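KauB (Pseudomonas aeruginosa PAO1, PDB 6B4R) catalyses the oxidation of a broad range of aldehydes, notably aminoaldehydes, to the corresponding acids, probably with NAD(P)+ as the electron acceptor. Local coordinates at residues A[160-165]-A[238-243]; A[188-193]-A[215-220]; A[275-280]-A[410-415]. All blocks are in the same frame, centred on the assembly; numbering follows the deposited sequence.

In the fold
Contacts 1 and 2 lie in the parallel part of one mixed sheet, that of the Rossmann-like cofactor-binding domain expected for this family, their centres about 9 Å apart. Strand 149-164 carries contact 1 on one edge and meets strand 187-191 of contact 2 on the other; along the chain, contact 2 is nested in the loop closed by contact 1. Contact 1 runs toward the active site: the Thr-243 side chain is about 4 Å from that of Glu-267, the predicted active-site residue, and about 5 Å from the bound 2-[2-(2-methoxy-ethoxy)-ethoxy]-ethoxyl molecule. Contact 3 lies in a second sheet, on the other side of the chain's centre; its centre is about 39 Å from that of contact 1.

Contact 1 (A[160-165]-A[238-243]); sequences VVAAIV and DTLVFT
From Val-161 opposite Thr-239 to Ile-164 opposite Phe-242, two parallel strands run with their axes 4.8 Å apart and 19° from exact alignment. Ala-162 and Ile-164 turn both N and O to the partner strand: Ala-162 N binds Thr-239 O at 2.9 Å, and Ile-164 N meets Val-241 O nearly straight. Where the pairing begins, Asp-238 OD2 accepts the N-H of Val-160 at 3.0 Å through its anti lone pair, and the same oxygen forms a salt bridge with Arg-67.

On the face bearing Leu-240 and Phe-242, Leu-240 holds CG anti to its N (chi1 -176°), which brings CD2 to 3.7 Å from Ala-162 CB and also against the CG1 branch of Ile-164. The other branch of Ile-164, CG2, lies 3.5 Å from Phe-242 CD1, while Ile-164 CB sits at the edge of that ring. The opposite face is slighter, with Ala-163 CB against Val-241 CG2 at 3.7 Å.

Helix 246-258 covers the Leu-240 and Phe-242 side through Ile-248 and Leu-252, and Tyr-487 packs on Val-161 and Val-241. Strand 187-191 lies beyond 149-164, and strand 263-267 beyond 239-243, bringing Glu-267 beside Thr-243, whose OG1 is hydrogen-bonded to Lys-177.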
ATOM      1  N   VAL A 160       7.006   0.376  25.836  1.00 20.86           N
ATOM      2  CA  VAL A 160       7.088   1.605  26.621  1.00 24.60           C
ATOM      3  C   VAL A 160       7.707   2.741  25.811  1.00 26.91           C
ATOM      4  O   VAL A 160       8.838   2.633  25.335  1.00 26.72           O
ATOM      5  CB  VAL A 160       7.897   1.399  27.917  1.00 24.09           C
ATOM      6  CG1 VAL A 160       8.054   2.715  28.661  1.00 21.53           C
ATOM      7  CG2 VAL A 160       7.229   0.356  28.803  1.00 20.92           C
ATOM      8  N   VAL A 161       6.963   3.832  25.665  1.00 18.71           N
ATOM      9  CA  VAL A 161       7.422   4.963  24.875  1.00 19.52           C
ATOM     10  C   VAL A 161       7.600   6.202  25.742  1.00 23.76           C
ATOM     11  O   VAL A 161       6.667   6.637  26.414  1.00 28.40           O
ATOM     12  CB  VAL A 161       6.432   5.295  23.742  1.00 24.27           C
ATOM     13  CG1 VAL A 161       6.903   6.515  22.967  1.00 22.29           C
ATOM     14  CG2 VAL A 161       6.251   4.097  22.816  1.00 18.02           C
ATOM     15  N   ALA A 162       8.804   6.766  25.726  1.00 20.97           N
ATOM     16  CA  ALA A 162       9.062   8.027  26.404  1.00 26.04           C
ATOM     17  C   ALA A 162       8.966   9.162  25.393  1.00 27.40           C
ATOM     18  O   ALA A 162       9.589   9.109  24.333  1.00 25.43           O
ATOM     19  CB  ALA A 162      10.434   8.008  27.060  1.00 22.70           C
ATOM     20  N   ALA A 163       8.181  10.184  25.718  1.00 22.61           N
ATOM     21  CA  ALA A 163       8.012  11.323  24.825  1.00 21.92           C
ATOM     22  C   ALA A 163       8.419  12.633  25.493  1.00 23.96           C
ATOM     23  O   ALA A 163       7.850  13.025  26.512  1.00 26.26           O
ATOM     24  CB  ALA A 163       6.578  11.398  24.331  1.00 25.77           C
ATOM     25  N   ILE A 164       9.411  13.299  24.912  1.00 23.80           N
ATOM     26  CA  ILE A 164       9.875  14.591  25.404  1.00 24.31           C
ATOM     27  C   ILE A 164       9.436  15.694  24.444  1.00 25.76           C
ATOM     28  O   ILE A 164       9.962  15.814  23.338  1.00 28.00           O
ATOM     29  CB  ILE A 164      11.410  14.610  25.549  1.00 26.23           C
ATOM     30  CG1 ILE A 164      11.870  13.469  26.457  1.00 21.74           C
ATOM     31  CG2 ILE A 164      11.888  15.951  26.086  1.00 20.68           C
ATOM     32  CD1 ILE A 164      13.363  13.468  26.725  1.00 28.46           C
ATOM     33  N   VAL A 165       8.464  16.495  24.872  1.00 29.14           N
ATOM     34  CA  VAL A 165       7.850  17.493  24.001  1.00 22.22           C
ATOM     35  C   VAL A 165       8.308  18.915  24.322  1.00 20.89           C
ATOM     36  O   VAL A 165       8.581  19.236  25.477  1.00 26.52           O
ATOM     37  CB  VAL A 165       6.308  17.410  24.061  1.00 28.96           C
ATOM     38  CG1 VAL A 165       5.831  16.077  23.506  1.00 26.93           C
ATOM     39  CG2 VAL A 165       5.817  17.605  25.482  1.00 30.05           C
ATOM     40  N   ASP A 238      11.565   1.337  25.531  1.00 26.15           N
ATOM     41  CA  ASP A 238      11.776   0.772  24.201  1.00 25.89           C
ATOM     42  C   ASP A 238      12.012   1.825  23.126  1.00 27.64           C
ATOM     43  O   ASP A 238      12.768   1.597  22.179  1.00 27.58           O
ATOM     44  CB  ASP A 238      10.586  -0.104  23.806  1.00 25.06           C
ATOM     45  CG  ASP A 238      10.428  -1.309  24.706  1.00 30.60           C
ATOM     46  OD1 ASP A 238      11.408  -2.070  24.856  1.00 40.74           O
ATOM     47  OD2 ASP A 238       9.328  -1.486  25.270  1.00 30.11           O
ATOM     48  N   THR A 239      11.362   2.973  23.275  1.00 25.81           N
ATOM     49  CA  THR A 239      11.387   4.004  22.248  1.00 19.11           C
ATOM     50  C   THR A 239      11.352   5.397  22.865  1.00 22.49           C
ATOM     51  O   THR A 239      10.575   5.663  23.783  1.00 24.91           O
ATOM     52  CB  THR A 239      10.194   3.840  21.271  1.00 18.13           C
ATOM     53  OG1 THR A 239      10.310   2.591  20.577  1.00 21.35           O
ATOM     54  CG2 THR A 239      10.151   4.971  20.256  1.00 14.52           C
ATOM     55  N   LEU A 240      12.203   6.281  22.354  1.00 24.69           N
ATOM     56  CA  LEU A 240      12.246   7.668  22.793  1.00 22.68           C
ATOM     57  C   LEU A 240      11.954   8.580  21.606  1.00 28.45           C
ATOM     58  O   LEU A 240      12.682   8.568  20.612  1.00 29.33           O
ATOM     59  CB  LEU A 240      13.622   7.985  23.390  1.00 22.26           C
ATOM     60  CG  LEU A 240      13.916   9.357  24.014  1.00 21.93           C
ATOM     61  CD1 LEU A 240      14.345  10.384  22.974  1.00 31.80           C
ATOM     62  CD2 LEU A 240      12.719   9.863  24.799  1.00 31.06           C
ATOM     63  N   VAL A 241      10.884   9.364  21.705  1.00 18.72           N
ATOM     64  CA  VAL A 241      10.587  10.359  20.681  1.00 21.79           C
ATOM     65  C   VAL A 241      10.771  11.760  21.253  1.00 24.44           C
ATOM     66  O   VAL A 241      10.525  11.994  22.435  1.00 27.72           O
ATOM     67  CB  VAL A 241       9.171  10.187  20.092  1.00 26.29           C
ATOM     68  CG1 VAL A 241       9.035   8.815  19.446  1.00 21.02           C
ATOM     69  CG2 VAL A 241       8.112  10.385  21.163  1.00 26.91           C
ATOM     70  N   PHE A 242      11.216  12.691  20.415  1.00 26.78           N
ATOM     71  CA  PHE A 242      11.610  14.006  20.903  1.00 32.02           C
ATOM     72  C   PHE A 242      11.469  15.102  19.849  1.00 33.59           C
ATOM     73  O   PHE A 242      11.693  14.877  18.658  1.00 29.84           O
ATOM     74  CB  PHE A 242      13.048  13.944  21.432  1.00 29.41           C
ATOM     75  CG  PHE A 242      13.666  15.286  21.715  1.00 31.05           C
ATOM     76  CD1 PHE A 242      13.448  15.926  22.925  1.00 27.01           C
ATOM     77  CD2 PHE A 242      14.494  15.893  20.783  1.00 26.61           C
ATOM     78  CE1 PHE A 242      14.029  17.153  23.192  1.00 26.31           C
ATOM     79  CE2 PHE A 242      15.075  17.123  21.043  1.00 30.18           C
ATOM     80  CZ  PHE A 242      14.843  17.752  22.250  1.00 28.44           C
ATOM     81  N   THR A 243      11.082  16.286  20.307  1.00 31.17           N
ATOM     82  CA  THR A 243      11.066  17.476  19.471  1.00 33.27           C
ATOM     83  C   THR A 243      11.693  18.622  20.255  1.00 32.42           C
ATOM     84  O   THR A 243      11.254  18.940  21.359  1.00 36.48           O
ATOM     85  CB  THR A 243       9.639  17.864  19.049  1.00 35.10           C
ATOM     86  OG1 THR A 243       9.036  16.779  18.331  1.00 35.69           O
ATOM     87  CG2 THR A 243       9.665  19.102  18.168  1.00 27.00           C
TER

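Contact 2 (A[188-193]-A[215-220]); sequences VILKPS and GVFNVL
A beta-alpha-beta unit, strand 187-191, helix 198-210 and strand 217-219, is closed where Val-188, Ile-189 and Leu-190 pair in parallel with Phe-217, Asn-218 and Val-219. The strand axes approach to 4.6 Å. Val-188 and Leu-190 use both their backbone N and O here: Val-188 N binds Val-216 O at 2.7 Å and Val-188 O receives Asn-218 N at 2.9 Å, after which Leu-190 repeats the pattern with Asn-218 O and Leu-220 N.

Leu-190 and Phe-217 lie side by side and point the same way. A chi1 of 171° swings the Phe-217 ring away from its own backbone N and along the neighbouring strand, and CE1 comes to 3.8 Å from Leu-190 CB, which sits in the ring plane at the edge. On the same face Pro-192 CD touches Val-219 CG1 at 4.1 Å.

The other face carries Ile-189 and Asn-218. Ile-189 CG2 reaches Leu-220 CD1 at 4.1 Å, the two side chains slanting across each other. Both ends of the buried Asn-218 amide have partners: ND2 makes a weak bond to Gly-215 O at 3.0 Å, and OD1 accepts the backbone N of Asn-25, which is consistent with the modelled orientation of the amide.

Two helices share the Phe-217 face, 170-183 through Leu-178 and 198-210 through Ala-200, Ala-204 and Ala-207. Helix 56-72 packs on Ile-189 and Leu-220 from the other side. Strand 149-164 borders strand 187-191, and Val-219 is hydrogen-bonded through its backbone to Phe-23.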
ATOM      1  N   VAL A 188       2.697   5.043  27.283  1.00 23.95           N
ATOM      2  CA  VAL A 188       3.461   6.258  27.034  1.00 23.35           C
ATOM      3  C   VAL A 188       3.768   7.021  28.318  1.00 30.74           C
ATOM      4  O   VAL A 188       2.893   7.207  29.165  1.00 29.50           O
ATOM      5  CB  VAL A 188       2.707   7.199  26.069  1.00 22.04           C
ATOM      6  CG1 VAL A 188       3.520   8.457  25.800  1.00 24.75           C
ATOM      7  CG2 VAL A 188       2.381   6.483  24.770  1.00 24.03           C
ATOM      8  N   ILE A 189       5.017   7.454  28.457  1.00 23.14           N
ATOM      9  CA  ILE A 189       5.406   8.353  29.535  1.00 25.77           C
ATOM     10  C   ILE A 189       5.804   9.698  28.946  1.00 33.23           C
ATOM     11  O   ILE A 189       6.835   9.815  28.280  1.00 28.58           O
ATOM     12  CB  ILE A 189       6.589   7.808  30.340  1.00 28.09           C
ATOM     13  CG1 ILE A 189       6.248   6.444  30.940  1.00 24.96           C
ATOM     14  CG2 ILE A 189       6.982   8.794  31.428  1.00 25.43           C
ATOM     15  CD1 ILE A 189       7.386   5.832  31.708  1.00 25.02           C
ATOM     16  N   LEU A 190       4.980  10.710  29.192  1.00 28.96           N
ATOM     17  CA  LEU A 190       5.195  12.024  28.608  1.00 23.43           C
ATOM     18  C   LEU A 190       5.936  12.949  29.561  1.00 29.61           C
ATOM     19  O   LEU A 190       5.493  13.188  30.684  1.00 29.17           O
ATOM     20  CB  LEU A 190       3.861  12.654  28.201  1.00 27.13           C
ATOM     21  CG  LEU A 190       3.925  14.027  27.528  1.00 23.31           C
ATOM     22  CD1 LEU A 190       4.586  13.924  26.169  1.00 22.90           C
ATOM     23  CD2 LEU A 190       2.535  14.633  27.405  1.00 40.39           C
ATOM     24  N   LYS A 191       7.069  13.466  29.102  1.00 27.90           N
ATOM     25  CA  LYS A 191       7.811  14.463  29.853  1.00 22.00           C
ATOM     26  C   LYS A 191       7.705  15.789  29.117  1.00 26.72           C
ATOM     27  O   LYS A 191       8.376  15.998  28.105  1.00 35.13           O
ATOM     28  CB  LYS A 191       9.277  14.042  30.016  1.00 25.09           C
ATOM     29  CG  LYS A 191      10.088  14.903  30.984  1.00 19.64           C
ATOM     30  CD  LYS A 191      10.745  16.071  30.270  1.00 30.31           C
ATOM     31  CE  LYS A 191      11.328  17.070  31.244  1.00 33.20           C
ATOM     32  NZ  LYS A 191      11.740  18.319  30.546  1.00 37.23           N
ATOM     33  N   PRO A 192       6.850  16.690  29.619  1.00 26.78           N
ATOM     34  CA  PRO A 192       6.683  18.014  29.016  1.00 25.40           C
ATOM     35  C   PRO A 192       7.859  18.919  29.361  1.00 26.49           C
ATOM     36  O   PRO A 192       8.602  18.631  30.297  1.00 25.27           O
ATOM     37  CB  PRO A 192       5.409  18.534  29.684  1.00 29.42           C
ATOM     38  CG  PRO A 192       5.412  17.883  31.029  1.00 24.74           C
ATOM     39  CD  PRO A 192       5.998  16.509  30.808  1.00 25.42           C
ATOM     40  N   SER A 193       8.026  19.999  28.608  1.00 21.67           N
ATOM     41  CA  SER A 193       9.074  20.966  28.897  1.00 25.55           C
ATOM     42  C   SER A 193       8.814  21.635  30.241  1.00 30.28           C
ATOM     43  O   SER A 193       7.663  21.826  30.631  1.00 28.01           O
ATOM     44  CB  SER A 193       9.142  22.022  27.795  1.00 22.01           C
ATOM     45  OG  SER A 193       9.928  23.127  28.199  1.00 21.54           O
ATOM     46  N   GLY A 215      -1.984   3.743  34.003  1.00 36.61           N
ATOM     47  CA  GLY A 215      -0.597   3.419  33.729  1.00 30.73           C
ATOM     48  C   GLY A 215      -0.231   3.363  32.261  1.00 27.89           C
ATOM     49  O   GLY A 215       0.929   3.141  31.916  1.00 40.80           O
ATOM     50  N   VAL A 216      -1.214   3.565  31.391  1.00 26.35           N
ATOM     51  CA  VAL A 216      -0.964   3.546  29.955  1.00 26.45           C
ATOM     52  C   VAL A 216      -0.459   4.908  29.477  1.00 27.18           C
ATOM     53  O   VAL A 216       0.352   4.995  28.554  1.00 33.02           O
ATOM     54  CB  VAL A 216      -2.219   3.117  29.169  1.00 28.73           C
ATOM     55  CG1 VAL A 216      -1.957   3.139  27.669  1.00 27.82           C
ATOM     56  CG2 VAL A 216      -2.659   1.726  29.611  1.00 19.65           C
ATOM     57  N   PHE A 217      -0.928   5.968  30.125  1.00 23.13           N
ATOM     58  CA  PHE A 217      -0.481   7.317  29.799  1.00 20.83           C
ATOM     59  C   PHE A 217      -0.096   8.093  31.060  1.00 27.06           C
ATOM     60  O   PHE A 217      -0.955   8.515  31.835  1.00 29.01           O
ATOM     61  CB  PHE A 217      -1.551   8.054  28.986  1.00 26.20           C
ATOM     62  CG  PHE A 217      -1.271   9.519  28.790  1.00 26.42           C
ATOM     63  CD1 PHE A 217       0.006   9.967  28.492  1.00 30.68           C
ATOM     64  CD2 PHE A 217      -2.293  10.448  28.889  1.00 27.06           C
ATOM     65  CE1 PHE A 217       0.260  11.314  28.315  1.00 28.43           C
ATOM     66  CE2 PHE A 217      -2.044  11.795  28.704  1.00 29.43           C
ATOM     67  CZ  PHE A 217      -0.767  12.228  28.420  1.00 25.81           C
ATOM     68  N   ASN A 218       1.207   8.279  31.246  1.00 26.89           N
ATOM     69  CA  ASN A 218       1.737   8.945  32.430  1.00 31.45           C
ATOM     70  C   ASN A 218       2.428  10.261  32.084  1.00 25.08           C
ATOM     71  O   ASN A 218       2.967  10.420  30.992  1.00 31.85           O
ATOM     72  CB  ASN A 218       2.702   8.014  33.168  1.00 27.08           C
ATOM     73  CG  ASN A 218       2.078   6.667  33.485  1.00 32.58           C
ATOM     74  OD1 ASN A 218       1.468   6.484  34.538  1.00 24.81           O
ATOM     75  ND2 ASN A 218       2.219   5.719  32.564  1.00 29.44           N
ATOM     76  N   VAL A 219       2.403  11.207  33.017  1.00 24.45           N
ATOM     77  CA  VAL A 219       3.000  12.520  32.785  1.00 31.01           C
ATOM     78  C   VAL A 219       3.952  12.912  33.913  1.00 28.38           C
ATOM     79  O   VAL A 219       3.538  13.052  35.065  1.00 25.12           O
ATOM     80  CB  VAL A 219       1.921  13.616  32.615  1.00 25.25           C
ATOM     81  CG1 VAL A 219       2.562  14.993  32.524  1.00 21.36           C
ATOM     82  CG2 VAL A 219       1.071  13.343  31.387  1.00 24.14           C
ATOM     83  N   LEU A 220       5.227  13.086  33.571  1.00 27.87           N
ATOM     84  CA  LEU A 220       6.251  13.464  34.542  1.00 23.57           C
ATOM     85  C   LEU A 220       6.845  14.831  34.232  1.00 22.35           C
ATOM     86  O   LEU A 220       7.748  14.944  33.406  1.00 26.53           O
ATOM     87  CB  LEU A 220       7.377  12.430  34.574  1.00 22.65           C
ATOM     88  CG  LEU A 220       7.085  11.037  35.130  1.00 30.20           C
ATOM     89  CD1 LEU A 220       8.345  10.191  35.059  1.00 21.58           C
ATOM     90  CD2 LEU A 220       6.565  11.117  36.558  1.00 23.81           C
TER

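Contact 3 (A[275-280]-A[410-415]); sequences IVFADA and IEFEDA
A T-shaped aromatic pair joins Phe-277, just past strand 273-276, to Phe-412, the last residue of strand 406-412; strand 307-311 lies between the two in the sheet, and the rings meet over it. The edge of Phe-412 is directed at the face of Phe-277, with ring planes at 68° and centroids 5.4 Å apart. Phe-412 CZ stands over that face, offset toward the rim, and CE2 lies 3.8 Å from Phe-277 CE1. A chi1 of 64° sets CG of Phe-412 between its backbone N and carbonyl carbon, sending the ring across toward the other strand. There Ile-275 CG2 touches CE1 of Phe-412 at 3.8 Å, the side chains crossing at about a right angle.

At the edge of the Phe-277 ring is Ala-415, the first residue of helix 415-423, whose CB is 3.6 Å from Phe-277 CE1. Asp-414 is the N-cap of that helix, its OD1 bonded to Glu-417 N. Leu-309 and Glu-311 of the intervening strand also touch Phe-412.

Apolar and aromatic groups make nearly the whole contact, with Val-276 O beside Phe-412, so van der Waals and edge-to-face packing hold strand 406-412 and the helix start against strand 273-276 and Phe-277.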
ATOM      1  N   ILE A 275      11.459  30.763  -0.462  1.00 17.30           N
ATOM      2  CA  ILE A 275      11.958  31.198  -1.767  1.00 19.17           C
ATOM      3  C   ILE A 275      10.880  31.821  -2.653  1.00 25.94           C
ATOM      4  O   ILE A 275       9.929  31.152  -3.058  1.00 23.17           O
ATOM      5  CB  ILE A 275      12.608  30.027  -2.532  1.00 21.57           C
ATOM      6  CG1 ILE A 275      13.665  29.343  -1.663  1.00 17.87           C
ATOM      7  CG2 ILE A 275      13.207  30.508  -3.850  1.00 18.18           C
ATOM      8  CD1 ILE A 275      14.229  28.075  -2.272  1.00 19.03           C
ATOM      9  N   VAL A 276      11.045  33.104  -2.963  1.00 22.61           N
ATOM     10  CA  VAL A 276      10.074  33.828  -3.777  1.00 21.93           C
ATOM     11  C   VAL A 276      10.652  34.226  -5.133  1.00 21.63           C
ATOM     12  O   VAL A 276      11.557  35.056  -5.213  1.00 19.58           O
ATOM     13  CB  VAL A 276       9.578  35.098  -3.064  1.00 23.15           C
ATOM     14  CG1 VAL A 276       8.547  35.818  -3.922  1.00 22.88           C
ATOM     15  CG2 VAL A 276       9.001  34.752  -1.700  1.00 17.93           C
ATOM     16  N   PHE A 277      10.116  33.635  -6.195  1.00 23.19           N
ATOM     17  CA  PHE A 277      10.555  33.946  -7.548  1.00 24.38           C
ATOM     18  C   PHE A 277       9.800  35.142  -8.120  1.00 31.10           C
ATOM     19  O   PHE A 277       8.738  35.521  -7.621  1.00 26.46           O
ATOM     20  CB  PHE A 277      10.389  32.729  -8.465  1.00 26.46           C
ATOM     21  CG  PHE A 277      11.420  31.656  -8.243  1.00 28.41           C
ATOM     22  CD1 PHE A 277      12.653  31.719  -8.874  1.00 23.34           C
ATOM     23  CD2 PHE A 277      11.156  30.582  -7.407  1.00 24.34           C
ATOM     24  CE1 PHE A 277      13.604  30.735  -8.674  1.00 21.37           C
ATOM     25  CE2 PHE A 277      12.104  29.593  -7.201  1.00 19.81           C
ATOM     26  CZ  PHE A 277      13.329  29.669  -7.836  1.00 21.55           C
ATOM     27  N   ALA A 278      10.359  35.733  -9.171  1.00 37.05           N
ATOM     28  CA  ALA A 278       9.751  36.888  -9.821  1.00 35.71           C
ATOM     29  C   ALA A 278       8.369  36.559 -10.379  1.00 27.30           C
ATOM     30  O   ALA A 278       7.473  37.402 -10.373  1.00 26.94           O
ATOM     31  CB  ALA A 278      10.659  37.408 -10.928  1.00 29.31           C
ATOM     32  N   ASP A 279       8.202  35.328 -10.854  1.00 23.46           N
ATOM     33  CA  ASP A 279       6.957  34.919 -11.497  1.00 22.03           C
ATOM     34  C   ASP A 279       5.941  34.321 -10.527  1.00 24.87           C
ATOM     35  O   ASP A 279       5.112  33.499 -10.919  1.00 27.96           O
ATOM     36  CB  ASP A 279       7.230  33.944 -12.653  1.00 22.62           C
ATOM     37  CG  ASP A 279       7.995  32.697 -12.215  1.00 31.58           C
ATOM     38  OD1 ASP A 279       8.197  32.496 -10.999  1.00 30.01           O
ATOM     39  OD2 ASP A 279       8.389  31.905 -13.100  1.00 31.58           O
ATOM     40  N   ALA A 280       6.010  34.731  -9.263  1.00 26.41           N
ATOM     41  CA  ALA A 280       5.051  34.275  -8.262  1.00 30.82           C
ATOM     42  C   ALA A 280       3.626  34.669  -8.658  1.00 26.87           C
ATOM     43  O   ALA A 280       3.408  35.762  -9.179  1.00 26.86           O
ATOM     44  CB  ALA A 280       5.405  34.842  -6.897  1.00 19.94           C
ATOM     45  N   ILE A 410      17.584  37.380   2.059  1.00 25.34           N
ATOM     46  CA  ILE A 410      18.735  36.991   1.255  1.00 22.04           C
ATOM     47  C   ILE A 410      18.378  37.006  -0.227  1.00 27.94           C
ATOM     48  O   ILE A 410      17.342  36.478  -0.632  1.00 31.72           O
ATOM     49  CB  ILE A 410      19.247  35.592   1.656  1.00 25.49           C
ATOM     50  CG1 ILE A 410      19.501  35.533   3.166  1.00 19.35           C
ATOM     51  CG2 ILE A 410      20.509  35.238   0.880  1.00 20.45           C
ATOM     52  CD1 ILE A 410      19.782  34.146   3.693  1.00 19.82           C
ATOM     53  N   GLU A 411      19.239  37.618  -1.031  1.00 29.51           N
ATOM     54  CA  GLU A 411      18.992  37.748  -2.461  1.00 26.82           C
ATOM     55  C   GLU A 411      19.662  36.631  -3.248  1.00 33.79           C
ATOM     56  O   GLU A 411      20.747  36.168  -2.890  1.00 35.81           O
ATOM     57  CB  GLU A 411      19.498  39.101  -2.964  1.00 37.71           C
ATOM     58  CG  GLU A 411      18.850  40.299  -2.291  1.00 47.67           C
ATOM     59  CD  GLU A 411      19.447  41.614  -2.750  1.00 51.32           C
ATOM     60  OE1 GLU A 411      20.301  41.593  -3.661  1.00 50.80           O
ATOM     61  OE2 GLU A 411      19.066  42.669  -2.198  1.00 56.39           O
ATOM     62  N   PHE A 412      19.003  36.196  -4.318  1.00 33.50           N
ATOM     63  CA  PHE A 412      19.596  35.243  -5.249  1.00 24.95           C
ATOM     64  C   PHE A 412      19.369  35.694  -6.688  1.00 25.83           C
ATOM     65  O   PHE A 412      18.407  36.403  -6.976  1.00 26.48           O
ATOM     66  CB  PHE A 412      19.060  33.822  -5.021  1.00 28.72           C
ATOM     67  CG  PHE A 412      17.583  33.668  -5.279  1.00 29.59           C
ATOM     68  CD1 PHE A 412      16.673  33.728  -4.237  1.00 26.73           C
ATOM     69  CD2 PHE A 412      17.107  33.442  -6.564  1.00 23.93           C
ATOM     70  CE1 PHE A 412      15.317  33.575  -4.472  1.00 23.11           C
ATOM     71  CE2 PHE A 412      15.756  33.293  -6.804  1.00 24.36           C
ATOM     72  CZ  PHE A 412      14.858  33.358  -5.757  1.00 22.36           C
ATOM     73  N   GLU A 413      20.257  35.283  -7.586  1.00 32.06           N
ATOM     74  CA  GLU A 413      20.169  35.696  -8.981  1.00 29.26           C
ATOM     75  C   GLU A 413      19.151  34.863  -9.756  1.00 29.21           C
ATOM     76  O   GLU A 413      18.298  35.408 -10.456  1.00 30.10           O
ATOM     77  CB  GLU A 413      21.541  35.623  -9.656  1.00 29.17           C
ATOM     78  CG  GLU A 413      21.546  36.124 -11.094  1.00 33.22           C
ATOM     79  CD  GLU A 413      21.187  37.597 -11.203  1.00 41.96           C
ATOM     80  OE1 GLU A 413      21.541  38.370 -10.285  1.00 35.57           O
ATOM     81  OE2 GLU A 413      20.546  37.980 -12.205  1.00 49.26           O
ATOM     82  N   ASP A 414      19.243  33.543  -9.625  1.00 31.42           N
ATOM     83  CA  ASP A 414      18.349  32.636 -10.339  1.00 26.99           C
ATOM     84  C   ASP A 414      18.002  31.397  -9.513  1.00 28.88           C
ATOM     85  O   ASP A 414      18.402  31.276  -8.354  1.00 33.74           O
ATOM     86  CB  ASP A 414      18.960  32.223 -11.680  1.00 29.01           C
ATOM     87  CG  ASP A 414      20.393  31.732 -11.547  1.00 31.20           C
ATOM     88  OD1 ASP A 414      20.762  31.229 -10.466  1.00 32.50           O
ATOM     89  OD2 ASP A 414      21.156  31.848 -12.528  1.00 34.59           O
ATOM     90  N   ALA A 415      17.266  30.476 -10.127  1.00 25.39           N
ATOM     91  CA  ALA A 415      16.813  29.263  -9.454  1.00 27.15           C
ATOM     92  C   ALA A 415      17.969  28.394  -8.973  1.00 27.04           C
ATOM     93  O   ALA A 415      17.886  27.773  -7.915  1.00 27.78           O
ATOM     94  CB  ALA A 415      15.892  28.462 -10.367  1.00 25.82           C
TER